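Local coordinates for protein putative DD-carboxypeptidase TP_0574 (Treponema pallidum, PDB 1O75) that binds penicillin, shows zinc-stimulated carboxypeptidase activity on synthetic depsipeptides, and possibly serves as a D,D-carboxypeptidase that limits peptidoglycan cross-linking, at residues G11-S16 against F174-D179; G48-V53 against G277-A282; A70-G75 against M104-A109; G75-S80 against E143-T148. The protein carries 2 engineered substitutions. All coordinates share one frame; numbering follows the deposited sequence.

Contact 1: G11-S16 against F174-D179; sequences GYATLS and FHFVED
An antiparallel edge pairing joins Gly11 to Thr14, on strand 8-16, to the chain that leaves helix 167-173 and runs through the short strand 177-178. Tyr12 and Val177 form the hydrogen-bonded pair: Tyr12 N reaches Val177 O at 3.1 Å, and Val177 N answers to Tyr12 O at 2.9 Å. Past the end of the regular pairing, Thr14 N still finds Phe174 O at 2.7 Å. CG anti to the backbone N (chi1 178°) turns the Phe176 ring edge-on to the neighbouring strand, Phe176 CE1 lying 3.6 Å from Gly11 N. Ala13 CB fits between the two phenylalanines, 4.2 Å from Phe174 CB. On the Tyr12 face, Asp179 OD2 comes to the ring edge, 3.9 Å from Tyr12 CD2, with carboxylate and ring planes 80° apart; this carboxylate is also salt-bridged to Arg181. At the other end a water joins Thr14 OG1 to His175 ND1, while Thr14 OG1 also bonds Lys156 O. Main-chain bonds thus set the alignment, apolar contacts gather round Ala13, and polar groups finish both ends.

Contact 2: G48-V53 against G277-A282; sequences GMFDAV and GTKHSA
Lys279 reaches across from the 277-282 loop with Phe50 and Val53 against its aliphatic chain, and its ammonium ends among backbone carbonyls of the 48-53 loop. A bend at chi3 (-69°) turns the tip of the lysine, so that NZ meets Met49 O at 2.8 Å and Asp51 O at 3.1 Å. The nitrogen lies in the carbonyl plane of Asp51 but is tilted 30° from that of Met49. Asp46 adds a salt bridge to the same NZ. The Phe50 ring crosses the lysine at a slant, CD2 standing 3.8 Å from Lys279 CG. Its far edge points into the backbone of the other loop, where Phe50 CZ is 3.5 Å from Gly277 O and Thr278 N lies near the ring plane. Val53 and the lysine pass each other pointing opposite ways, with Val53 CG2 3.8 Å from Lys279 CD, though Val53 is poorly ordered. Trp21 meets the Phe50 ring, and Tyr17 of helix 17-25 touches both Phe50 and Lys279. The loops belong to different sequence families, domain a and domain C, which this buried contact joins. Three oxygens, one of them from a carboxylate, grip the ammonium, which probably offsets the cost of burying its charge.

Contact 3: A70-G75 against M104-A109; sequences AVEVLG and MVRASA. With XE (xenon), chain G.
Val73 and Val105 pack closely where strands 69-85 and 101-114 pair antiparallel. Their CG2 methyls meet at 3.7 Å, each CG2 between its own backbone N and carbonyl carbon, with CG1 beside the N (chi1 -67° and -62°). Their main chains make two bonds, Val73 N to Val105 O at 2.9 Å and Val105 N to Val73 O at 3.0 Å. Ala107 CB extends this apolar face, lying 4.4 Å from both Val71 CG1 and Val73 CG1.

The other face, carrying Glu72, Leu74, Met104 and Arg106, is looser and more exposed. In one of its two conformers Met104 bends at chi3, provisionally bringing CE to 3.9 Å from Leu74 CD1 and 3.6 Å from a bound xenon; Lys151 completes the residues of that pocket. Glu72 and Arg106 do not pair their charges, and Glu72 OE1 bonds His153 instead. At Val71 and Ala107 one direct bond remains, Ala107 N to Val71 O; a water spans Val71 N and Ala107 O.

Strand 143-163 runs along the other edge of strand 69-85, while Phe138 of strand 137-140 covers Val73 and Val105, and Ala62 of helix 60-65 also packs on Val73.

Contact 4: G75-S80 against E143-T148; sequences GEKVLS and EEYKIT
An antiparallel ladder in the large curled sheet pairs residues 75-78 of strand 69-85 with the start of strand 143-163; the axes of these short segments run 139° apart. Glu76 and Lys146 are the hydrogen-bonded pair: Glu76 N to Lys146 O is 2.9 Å and Lys146 N to Glu76 O is 2.8 Å. One step on, Val78 N bonds Glu144 O at 3.0 Å.

On one face the Tyr145 ring comes obliquely onto the Lys77 backbone, CD1 3.2 Å from Lys77 N, with CE1 3.7 Å from Lys77 CB. With no CB at Gly75 to collide with Lys146 O, Gly75 CA comes 4.0 Å from Ile147 CA. The extended Lys77 chain runs by Glu143 and crosses it obliquely, but Lys77 NZ stays 4.1 Å from Glu143 OE1, too far for a salt bridge. The opposite face carries Glu76, whose CG meets Thr148 CG2 at 3.6 Å, the two side chains crossing nearly at right angles; a water links Glu76 OE2 to Thr148 OG1. Val78 CG2 packs against the Glu144 chain, whose carboxylate turns to Lys81 and Ser137.

In the crystal dimer Lys146 NZ bonds Ser375 O of the second subunit. The Glu76 carboxylate is shared: OE1 bonds Thr97, while OE2 takes the water and Ser387 of that subunit. Backbone bonds thus carry most of the strand pairing.

Contacts 1, 3 and 4 are partly buried antiparallel pairings within one large mixed sheet, whereas contact 2 joins two loops nearer the chain's centre. Contact 2 is the buried one, and it differs in chemistry: a lysine ammonium is held by two main-chain oxygens and the Asp46 carboxylate, in place of a strand-to-strand ladder. Contacts 3 and 4 share Gly75 on strand 69-85, which pairs with strand 101-114 in one and strand 143-163 in the other; their centres lie about 14 Å apart. Contact 3 carries a xenon on its looser face, and contact 4 meets the second subunit. Contact 1, about 32 Å from contact 4 between centres, adds a short edge strand and two phenylalanines.

Contact 1: G11-S16 against F174-D179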
loop_
_atom_site.group_PDB
_atom_site.type_symbol
_atom_site.label_atom_id
_atom_site.label_comp_id
_atom_site.label_asym_id
_atom_site.label_seq_id
_atom_site.Cartn_x
_atom_site.Cartn_y
_atom_site.Cartn_z
ATOM N N GLY B 11 23.573 28.562 -9.262
ATOM C CA GLY B 11 23.349 27.267 -9.870
ATOM C C GLY B 11 23.225 26.160 -8.833
ATOM O O GLY B 11 22.857 26.405 -7.673
ATOM N N TYR B 12 23.529 24.938 -9.258
ATOM C CA TYR B 12 23.461 23.775 -8.388
ATOM C C TYR B 12 24.836 23.210 -8.139
ATOM O O TYR B 12 25.712 23.256 -9.008
ATOM C CB TYR B 12 22.572 22.691 -9.010
ATOM C CG TYR B 12 21.097 23.023 -8.970
ATOM C CD1 TYR B 12 20.415 23.084 -7.758
ATOM C CD2 TYR B 12 20.385 23.290 -10.145
ATOM C CE1 TYR B 12 19.058 23.403 -7.711
ATOM C CE2 TYR B 12 19.029 23.614 -10.108
ATOM C CZ TYR B 12 18.370 23.668 -8.887
ATOM O OH TYR B 12 17.035 24.005 -8.830
ATOM N N ALA B 13 25.018 22.664 -6.945
ATOM C CA ALA B 13 26.284 22.067 -6.559
ATOM C C ALA B 13 26.004 20.786 -5.784
ATOM O O ALA B 13 24.941 20.629 -5.186
ATOM C CB ALA B 13 27.094 23.039 -5.699
ATOM N N THR B 14 26.967 19.884 -5.791
ATOM C CA THR B 14 26.834 18.610 -5.116
ATOM C C THR B 14 27.502 18.701 -3.756
ATOM O O THR B 14 28.705 18.941 -3.680
ATOM C CB THR B 14 27.484 17.492 -5.956
ATOM O OG1 THR B 14 26.740 17.344 -7.169
ATOM C CG2 THR B 14 27.491 16.167 -5.211
ATOM N N LEU B 15 26.709 18.539 -2.689
ATOM C CA LEU B 15 27.244 18.600 -1.325
ATOM C C LEU B 15 27.006 17.310 -0.552
ATOM O O LEU B 15 25.932 16.694 -0.639
ATOM C CB LEU B 15 26.585 19.762 -0.535
ATOM C CG LEU B 15 26.999 21.224 -0.757
ATOM C CD1 LEU B 15 26.737 21.632 -2.199
ATOM C CD2 LEU B 15 26.194 22.122 0.211
ATOM N N SER B 16 28.012 16.899 0.201
ATOM C CA SER B 16 27.897 15.734 1.047
ATOM C C SER B 16 26.901 16.098 2.162
ATOM O O SER B 16 26.621 17.268 2.389
ATOM C CB SER B 16 29.236 15.426 1.689
ATOM O OG SER B 16 29.559 16.434 2.629
ATOM N N PHE B 174 32.872 20.851 -5.860
ATOM C CA PHE B 174 31.463 20.610 -5.560
ATOM C C PHE B 174 30.596 20.504 -6.804
ATOM O O PHE B 174 29.386 20.739 -6.745
ATOM C CB PHE B 174 30.920 21.719 -4.644
ATOM C CG PHE B 174 31.673 21.850 -3.350
ATOM C CD1 PHE B 174 32.733 22.749 -3.231
ATOM C CD2 PHE B 174 31.364 21.033 -2.265
ATOM C CE1 PHE B 174 33.478 22.829 -2.045
ATOM C CE2 PHE B 174 32.101 21.103 -1.077
ATOM C CZ PHE B 174 33.163 22.003 -0.964
ATOM N N HIS B 175 31.219 20.159 -7.928
ATOM C CA HIS B 175 30.511 20.003 -9.189
ATOM C C HIS B 175 29.539 21.132 -9.461
ATOM O O HIS B 175 28.433 20.909 -9.941
ATOM C CB HIS B 175 29.775 18.659 -9.205
ATOM C CG HIS B 175 30.682 17.479 -9.024
ATOM N ND1 HIS B 175 30.219 16.180 -8.970
ATOM C CD2 HIS B 175 32.027 17.403 -8.871
ATOM C CE1 HIS B 175 31.238 15.357 -8.787
ATOM N NE2 HIS B 175 32.346 16.075 -8.723
ATOM N N PHE B 176 29.951 22.355 -9.150
ATOM C CA PHE B 176 29.095 23.501 -9.386
ATOM C C PHE B 176 28.820 23.693 -10.867
ATOM O O PHE B 176 29.737 23.630 -11.688
ATOM C CB PHE B 176 29.735 24.776 -8.836
ATOM C CG PHE B 176 28.927 26.011 -9.095
ATOM C CD1 PHE B 176 27.634 26.137 -8.575
ATOM C CD2 PHE B 176 29.440 27.042 -9.879
ATOM C CE1 PHE B 176 26.861 27.269 -8.831
ATOM C CE2 PHE B 176 28.678 28.180 -10.144
ATOM C CZ PHE B 176 27.379 28.296 -9.620
ATOM N N VAL B 177 27.554 23.938 -11.192
ATOM C CA VAL B 177 27.119 24.177 -12.562
ATOM C C VAL B 177 26.126 25.332 -12.535
ATOM O O VAL B 177 25.093 25.244 -11.869
ATOM C CB VAL B 177 26.409 22.940 -13.151
ATOM C CG1 VAL B 177 25.839 23.274 -14.519
ATOM C CG2 VAL B 177 27.384 21.778 -13.239
ATOM N N GLU B 178 26.434 26.416 -13.242
ATOM C CA GLU B 178 25.532 27.561 -13.258
ATOM C C GLU B 178 24.190 27.138 -13.808
ATOM O O GLU B 178 24.114 26.224 -14.621
ATOM C CB GLU B 178 26.105 28.706 -14.100
ATOM C CG GLU B 178 27.239 29.462 -13.426
ATOM C CD GLU B 178 27.615 30.750 -14.161
ATOM O OE1 GLU B 178 26.742 31.626 -14.349
ATOM O OE2 GLU B 178 28.793 30.886 -14.545
ATOM N N ASP B 179 23.128 27.804 -13.368
ATOM C CA ASP B 179 21.788 27.462 -13.825
ATOM C C ASP B 179 20.848 28.651 -13.665
ATOM O O ASP B 179 20.626 29.130 -12.549
ATOM C CB ASP B 179 21.268 26.272 -13.021
ATOM C CG ASP B 179 20.039 25.646 -13.640
ATOM O OD1 ASP B 179 19.060 26.376 -13.905
ATOM O OD2 ASP B 179 20.058 24.419 -13.857
HETATM O O HOH W 1 27.471 15.220 -8.718
#

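Contact 2: G48-V53 against G277-A282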
loop_
_atom_site.group_PDB
_atom_site.type_symbol
_atom_site.label_atom_id
_atom_site.label_comp_id
_atom_site.label_asym_id
_atom_site.label_seq_id
_atom_site.Cartn_x
_atom_site.Cartn_y
_atom_site.Cartn_z
ATOM N N GLY B 48 25.296 6.757 13.408
ATOM C CA GLY B 48 26.308 7.772 13.631
ATOM C C GLY B 48 25.899 9.189 13.302
ATOM O O GLY B 48 24.749 9.598 13.501
ATOM N N MET B 49 26.873 9.942 12.815
ATOM C CA MET B 49 26.674 11.323 12.433
ATOM C C MET B 49 26.312 11.436 10.951
ATOM O O MET B 49 25.376 10.769 10.510
ATOM C CB MET B 49 27.927 12.134 12.785
ATOM C CG MET B 49 28.131 12.280 14.325
ATOM S SD MET B 49 26.751 13.210 15.139
ATOM C CE MET B 49 27.089 14.868 14.532
ATOM N N PHE B 50 27.025 12.255 10.180
ATOM C CA PHE B 50 26.666 12.437 8.778
ATOM C C PHE B 50 27.557 11.837 7.690
ATOM O O PHE B 50 27.450 12.221 6.519
ATOM C CB PHE B 50 26.432 13.929 8.498
ATOM C CG PHE B 50 25.235 14.481 9.242
ATOM C CD1 PHE B 50 25.369 14.971 10.542
ATOM C CD2 PHE B 50 23.960 14.417 8.667
ATOM C CE1 PHE B 50 24.234 15.393 11.266
ATOM C CE2 PHE B 50 22.820 14.831 9.374
ATOM C CZ PHE B 50 22.957 15.318 10.671
ATOM N N ASP B 51 28.404 10.894 8.073
ATOM C CA ASP B 51 29.290 10.208 7.127
ATOM C C ASP B 51 28.441 9.429 6.133
ATOM O O ASP B 51 27.300 9.088 6.430
ATOM C CB ASP B 51 30.181 9.227 7.869
ATOM C CG ASP B 51 30.899 9.870 9.021
ATOM O OD1 ASP B 51 32.117 10.120 8.891
ATOM O OD2 ASP B 51 30.233 10.135 10.052
ATOM N N ALA B 52 29.008 9.124 4.968
ATOM C CA ALA B 52 28.281 8.395 3.927
ATOM C C ALA B 52 27.527 7.125 4.351
ATOM O O ALA B 52 28.108 6.171 4.903
ATOM C CB ALA B 52 29.219 8.075 2.781
ATOM N N VAL B 53 26.220 7.137 4.059
ATOM C CA VAL B 53 25.292 6.031 4.334
ATOM C C VAL B 53 25.626 4.765 3.500
ATOM O O VAL B 53 25.105 4.634 2.393
ATOM C CB VAL B 53 23.827 6.478 3.992
ATOM C CG1 VAL B 53 22.847 5.306 4.111
ATOM C CG2 VAL B 53 23.395 7.608 4.917
ATOM N N GLY B 277 19.758 17.389 11.645
ATOM C CA GLY B 277 19.777 17.204 10.201
ATOM C C GLY B 277 19.436 15.732 10.009
ATOM O O GLY B 277 19.446 14.970 10.986
ATOM N N THR B 278 19.139 15.324 8.777
ATOM C CA THR B 278 18.781 13.939 8.497
ATOM C C THR B 278 19.466 13.460 7.219
ATOM O O THR B 278 19.999 14.260 6.440
ATOM C CB THR B 278 17.279 13.781 8.274
ATOM O OG1 THR B 278 16.888 14.588 7.147
ATOM C CG2 THR B 278 16.474 14.194 9.542
ATOM N N LYS B 279 19.432 12.149 7.009
ATOM C CA LYS B 279 20.028 11.548 5.811
ATOM C C LYS B 279 18.937 10.699 5.175
ATOM O O LYS B 279 18.273 9.919 5.854
ATOM C CB LYS B 279 21.229 10.693 6.206
ATOM C CG LYS B 279 22.331 11.538 6.809
ATOM C CD LYS B 279 23.636 10.775 6.966
ATOM C CE LYS B 279 23.538 9.706 8.028
ATOM N NZ LYS B 279 24.897 9.114 8.315
ATOM N N HIS B 280 18.742 10.841 3.873
ATOM C CA HIS B 280 17.677 10.078 3.236
ATOM C C HIS B 280 17.950 8.582 3.301
ATOM O O HIS B 280 19.095 8.161 3.368
ATOM C CB HIS B 280 17.492 10.517 1.784
ATOM C CG HIS B 280 16.209 10.041 1.194
ATOM N ND1 HIS B 280 14.984 10.376 1.733
ATOM C CD2 HIS B 280 15.954 9.228 0.140
ATOM C CE1 HIS B 280 14.028 9.791 1.034
ATOM N NE2 HIS B 280 14.589 9.087 0.065
ATOM N N SER B 281 16.878 7.802 3.308
ATOM C CA SER B 281 16.931 6.350 3.376
ATOM C C SER B 281 17.115 5.914 4.820
ATOM O O SER B 281 16.403 5.052 5.303
ATOM C CB SER B 281 18.055 5.795 2.509
ATOM O OG SER B 281 17.942 4.391 2.497
ATOM N N ALA B 282 18.055 6.514 5.528
ATOM C CA ALA B 282 18.218 6.151 6.928
ATOM C C ALA B 282 17.123 6.814 7.784
ATOM O O ALA B 282 16.550 6.175 8.664
ATOM C CB ALA B 282 19.610 6.585 7.428
#

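Contact 3: A70-G75 against M104-A109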
loop_
_atom_site.group_PDB
_atom_site.type_symbol
_atom_site.label_atom_id
_atom_site.label_comp_id
_atom_site.label_asym_id
_atom_site.label_seq_id
_atom_site.Cartn_x
_atom_site.Cartn_y
_atom_site.Cartn_z
ATOM N N ALA B 70 23.984 11.419 -4.540
ATOM C CA ALA B 70 25.269 10.894 -5.025
ATOM C C ALA B 70 25.303 9.486 -4.457
ATOM O O ALA B 70 25.533 9.286 -3.260
ATOM C CB ALA B 70 26.443 11.736 -4.475
ATOM N N VAL B 71 25.072 8.501 -5.314
ATOM C CA VAL B 71 24.984 7.116 -4.864
ATOM C C VAL B 71 25.989 6.158 -5.478
ATOM O O VAL B 71 26.323 6.281 -6.660
ATOM C CB VAL B 71 23.586 6.549 -5.220
ATOM C CG1 VAL B 71 23.478 5.058 -4.801
ATOM C CG2 VAL B 71 22.504 7.410 -4.584
ATOM N N GLU B 72 26.455 5.199 -4.682
ATOM C CA GLU B 72 27.334 4.148 -5.194
ATOM C C GLU B 72 26.690 2.839 -4.779
ATOM O O GLU B 72 26.120 2.735 -3.683
ATOM C CB GLU B 72 28.745 4.199 -4.586
ATOM C CG GLU B 72 29.593 5.369 -5.036
ATOM C CD GLU B 72 30.957 5.354 -4.370
ATOM O OE1 GLU B 72 31.022 5.390 -3.124
ATOM O OE2 GLU B 72 31.965 5.291 -5.090
ATOM N N VAL B 73 26.767 1.840 -5.649
ATOM C CA VAL B 73 26.225 0.541 -5.323
ATOM C C VAL B 73 27.315 -0.500 -5.523
ATOM O O VAL B 73 28.201 -0.341 -6.365
ATOM C CB VAL B 73 24.991 0.181 -6.200
ATOM C CG1 VAL B 73 23.829 1.101 -5.855
ATOM C CG2 VAL B 73 25.326 0.328 -7.665
ATOM N N LEU B 74 27.255 -1.537 -4.704
ATOM C CA LEU B 74 28.187 -2.650 -4.752
ATOM C C LEU B 74 27.357 -3.877 -5.107
ATOM O O LEU B 74 26.267 -4.067 -4.556
ATOM C CB LEU B 74 28.811 -2.875 -3.376
ATOM C CG LEU B 74 29.772 -4.062 -3.270
ATOM C CD1 LEU B 74 31.082 -3.678 -3.950
ATOM C CD2 LEU B 74 30.026 -4.415 -1.797
ATOM N N GLY B 75 27.871 -4.708 -6.009
ATOM C CA GLY B 75 27.148 -5.911 -6.392
ATOM C C GLY B 75 28.038 -7.130 -6.553
ATOM O O GLY B 75 29.261 -6.995 -6.703
ATOM N N MET B 104 31.957 -2.080 -7.878
ATOM C CA MET B 104 31.309 -0.920 -7.282
ATOM C C MET B 104 31.241 0.160 -8.344
ATOM O O MET B 104 32.237 0.473 -8.987
ATOM C CB MET B 104 32.100 -0.411 -6.072
ATOM C CG MET B 104 31.391 0.702 -5.299
ATOM S SD MET B 104 32.301 1.239 -3.839
ATOM C CE MET B 104 32.013 -0.137 -2.733
ATOM N N VAL B 105 30.057 0.720 -8.539
ATOM C CA VAL B 105 29.874 1.752 -9.531
ATOM C C VAL B 105 29.014 2.843 -8.956
ATOM O O VAL B 105 28.362 2.648 -7.937
ATOM C CB VAL B 105 29.140 1.193 -10.788
ATOM C CG1 VAL B 105 29.978 0.082 -11.440
ATOM C CG2 VAL B 105 27.766 0.637 -10.387
ATOM N N ARG B 106 29.030 3.994 -9.610
ATOM C CA ARG B 106 28.182 5.095 -9.211
ATOM C C ARG B 106 26.852 4.852 -9.944
ATOM O O ARG B 106 26.854 4.400 -11.091
ATOM C CB ARG B 106 28.790 6.427 -9.663
ATOM C CG ARG B 106 30.109 6.757 -8.972
ATOM C CD ARG B 106 30.558 8.186 -9.272
ATOM N NE ARG B 106 31.125 8.314 -10.610
ATOM C CZ ARG B 106 32.288 7.786 -10.986
ATOM N NH1 ARG B 106 33.022 7.092 -10.121
ATOM N NH2 ARG B 106 32.715 7.944 -12.232
ATOM N N ALA B 107 25.730 5.131 -9.280
ATOM C CA ALA B 107 24.410 4.979 -9.894
ATOM C C ALA B 107 23.854 6.386 -9.936
ATOM O O ALA B 107 23.684 7.040 -8.888
ATOM C CB ALA B 107 23.515 4.056 -9.043
ATOM N N SER B 108 23.572 6.879 -11.132
ATOM C CA SER B 108 23.097 8.250 -11.255
ATOM C C SER B 108 22.265 8.401 -12.510
ATOM O O SER B 108 22.608 7.845 -13.558
ATOM C CB SER B 108 24.313 9.197 -11.295
ATOM O OG SER B 108 23.939 10.565 -11.324
ATOM N N ALA B 109 21.161 9.130 -12.414
ATOM C CA ALA B 109 20.334 9.333 -13.577
ATOM C C ALA B 109 19.748 10.720 -13.485
ATOM O O ALA B 109 19.635 11.268 -12.389
ATOM C CB ALA B 109 19.219 8.284 -13.639
HETATM XE XE XE G . 28.611 0.689 -1.883
HETATM O O HOH W 2 24.270 9.469 -7.965
#

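Contact 4: G75-S80 against E143-T148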
loop_
_atom_site.group_PDB
_atom_site.type_symbol
_atom_site.label_atom_id
_atom_site.label_comp_id
_atom_site.label_asym_id
_atom_site.label_seq_id
_atom_site.Cartn_x
_atom_site.Cartn_y
_atom_site.Cartn_z
ATOM N N GLY B 75 27.871 -4.708 -6.009
ATOM C CA GLY B 75 27.148 -5.911 -6.392
ATOM C C GLY B 75 28.038 -7.130 -6.553
ATOM O O GLY B 75 29.261 -6.995 -6.703
ATOM N N GLU B 76 27.431 -8.317 -6.512
ATOM C CA GLU B 76 28.167 -9.571 -6.662
ATOM C C GLU B 76 27.883 -10.164 -8.033
ATOM O O GLU B 76 26.743 -10.126 -8.519
ATOM C CB GLU B 76 27.752 -10.585 -5.604
ATOM C CG GLU B 76 27.849 -10.082 -4.201
ATOM C CD GLU B 76 27.427 -11.112 -3.185
ATOM O OE1 GLU B 76 26.549 -11.947 -3.495
ATOM O OE2 GLU B 76 27.960 -11.077 -2.063
ATOM N N LYS B 77 28.916 -10.725 -8.650
ATOM C CA LYS B 77 28.760 -11.313 -9.974
ATOM C C LYS B 77 27.642 -12.336 -10.027
ATOM O O LYS B 77 27.547 -13.233 -9.183
ATOM C CB LYS B 77 30.061 -11.979 -10.443
ATOM C CG LYS B 77 29.957 -12.491 -11.884
ATOM C CD LYS B 77 31.123 -13.410 -12.210
ATOM C CE LYS B 77 30.975 -14.055 -13.575
ATOM N NZ LYS B 77 32.041 -15.101 -13.756
ATOM N N VAL B 78 26.779 -12.179 -11.024
ATOM C CA VAL B 78 25.661 -13.108 -11.218
ATOM C C VAL B 78 26.133 -14.354 -11.987
ATOM O O VAL B 78 26.757 -14.223 -13.038
ATOM C CB VAL B 78 24.540 -12.441 -12.039
ATOM C CG1 VAL B 78 23.525 -13.480 -12.468
ATOM C CG2 VAL B 78 23.863 -11.339 -11.196
ATOM N N LEU B 79 25.817 -15.530 -11.450
ATOM C CA LEU B 79 26.154 -16.823 -12.039
ATOM C C LEU B 79 24.923 -17.404 -12.729
ATOM O O LEU B 79 25.030 -18.155 -13.704
ATOM C CB LEU B 79 26.643 -17.792 -10.960
ATOM C CG LEU B 79 27.964 -17.382 -10.306
ATOM C CD1 LEU B 79 28.289 -18.347 -9.195
ATOM C CD2 LEU B 79 29.083 -17.367 -11.358
ATOM N N SER B 80 23.739 -17.084 -12.212
ATOM C CA SER B 80 22.516 -17.557 -12.866
ATOM C C SER B 80 21.330 -16.781 -12.354
ATOM O O SER B 80 21.379 -16.212 -11.264
ATOM C CB SER B 80 22.280 -19.050 -12.615
ATOM O OG SER B 80 21.766 -19.284 -11.321
ATOM N N GLU B 143 28.752 -7.481 -18.111
ATOM C CA GLU B 143 28.571 -8.495 -17.072
ATOM C C GLU B 143 27.588 -7.923 -16.044
ATOM O O GLU B 143 27.571 -6.717 -15.799
ATOM C CB GLU B 143 29.881 -8.838 -16.382
ATOM C CG GLU B 143 30.756 -9.809 -17.144
ATOM C CD GLU B 143 31.722 -10.532 -16.221
ATOM O OE1 GLU B 143 31.276 -11.463 -15.503
ATOM O OE2 GLU B 143 32.921 -10.159 -16.204
ATOM N N GLU B 144 26.790 -8.791 -15.439
ATOM C CA GLU B 144 25.771 -8.376 -14.480
ATOM C C GLU B 144 26.148 -8.694 -13.036
ATOM O O GLU B 144 26.732 -9.739 -12.738
ATOM C CB GLU B 144 24.433 -9.043 -14.839
ATOM C CG GLU B 144 23.228 -8.579 -14.020
ATOM C CD GLU B 144 21.955 -9.332 -14.381
ATOM O OE1 GLU B 144 22.046 -10.316 -15.139
ATOM O OE2 GLU B 144 20.869 -8.948 -13.901
ATOM N N TYR B 145 25.795 -7.777 -12.139
ATOM C CA TYR B 145 26.087 -7.932 -10.717
ATOM C C TYR B 145 24.831 -7.653 -9.910
ATOM O O TYR B 145 24.144 -6.691 -10.183
ATOM C CB TYR B 145 27.178 -6.940 -10.309
ATOM C CG TYR B 145 28.516 -7.207 -10.955
ATOM C CD1 TYR B 145 29.440 -8.061 -10.356
ATOM C CD2 TYR B 145 28.848 -6.624 -12.178
ATOM C CE1 TYR B 145 30.660 -8.331 -10.957
ATOM C CE2 TYR B 145 30.069 -6.890 -12.789
ATOM C CZ TYR B 145 30.965 -7.746 -12.168
ATOM O OH TYR B 145 32.170 -8.012 -12.774
ATOM N N LYS B 146 24.546 -8.503 -8.932
ATOM C CA LYS B 146 23.386 -8.337 -8.067
ATOM C C LYS B 146 23.739 -7.343 -6.950
ATOM O O LYS B 146 24.679 -7.568 -6.181
ATOM C CB LYS B 146 23.008 -9.672 -7.439
ATOM C CG LYS B 146 21.869 -9.614 -6.412
ATOM C CD LYS B 146 21.599 -11.002 -5.864
ATOM C CE LYS B 146 21.165 -11.006 -4.405
ATOM N NZ LYS B 146 19.690 -11.153 -4.237
ATOM N N ILE B 147 22.983 -6.252 -6.871
ATOM C CA ILE B 147 23.213 -5.225 -5.852
ATOM C C ILE B 147 23.184 -5.801 -4.442
ATOM O O ILE B 147 22.275 -6.551 -4.087
ATOM C CB ILE B 147 22.156 -4.104 -5.979
ATOM C CG1 ILE B 147 22.387 -3.361 -7.294
ATOM C CG2 ILE B 147 22.233 -3.141 -4.749
ATOM C CD1 ILE B 147 21.283 -2.387 -7.690
ATOM N N THR B 148 24.199 -5.491 -3.640
ATOM C CA THR B 148 24.212 -5.975 -2.260
ATOM C C THR B 148 24.367 -4.845 -1.226
ATOM O O THR B 148 23.991 -5.004 -0.060
ATOM C CB THR B 148 25.344 -6.981 -2.014
ATOM O OG1 THR B 148 26.599 -6.370 -2.344
ATOM C CG2 THR B 148 25.128 -8.242 -2.848
HETATM O O HOH W 3 28.489 -8.203 -1.422
HETATM O O HOH W 4 27.356 -12.212 -14.359
#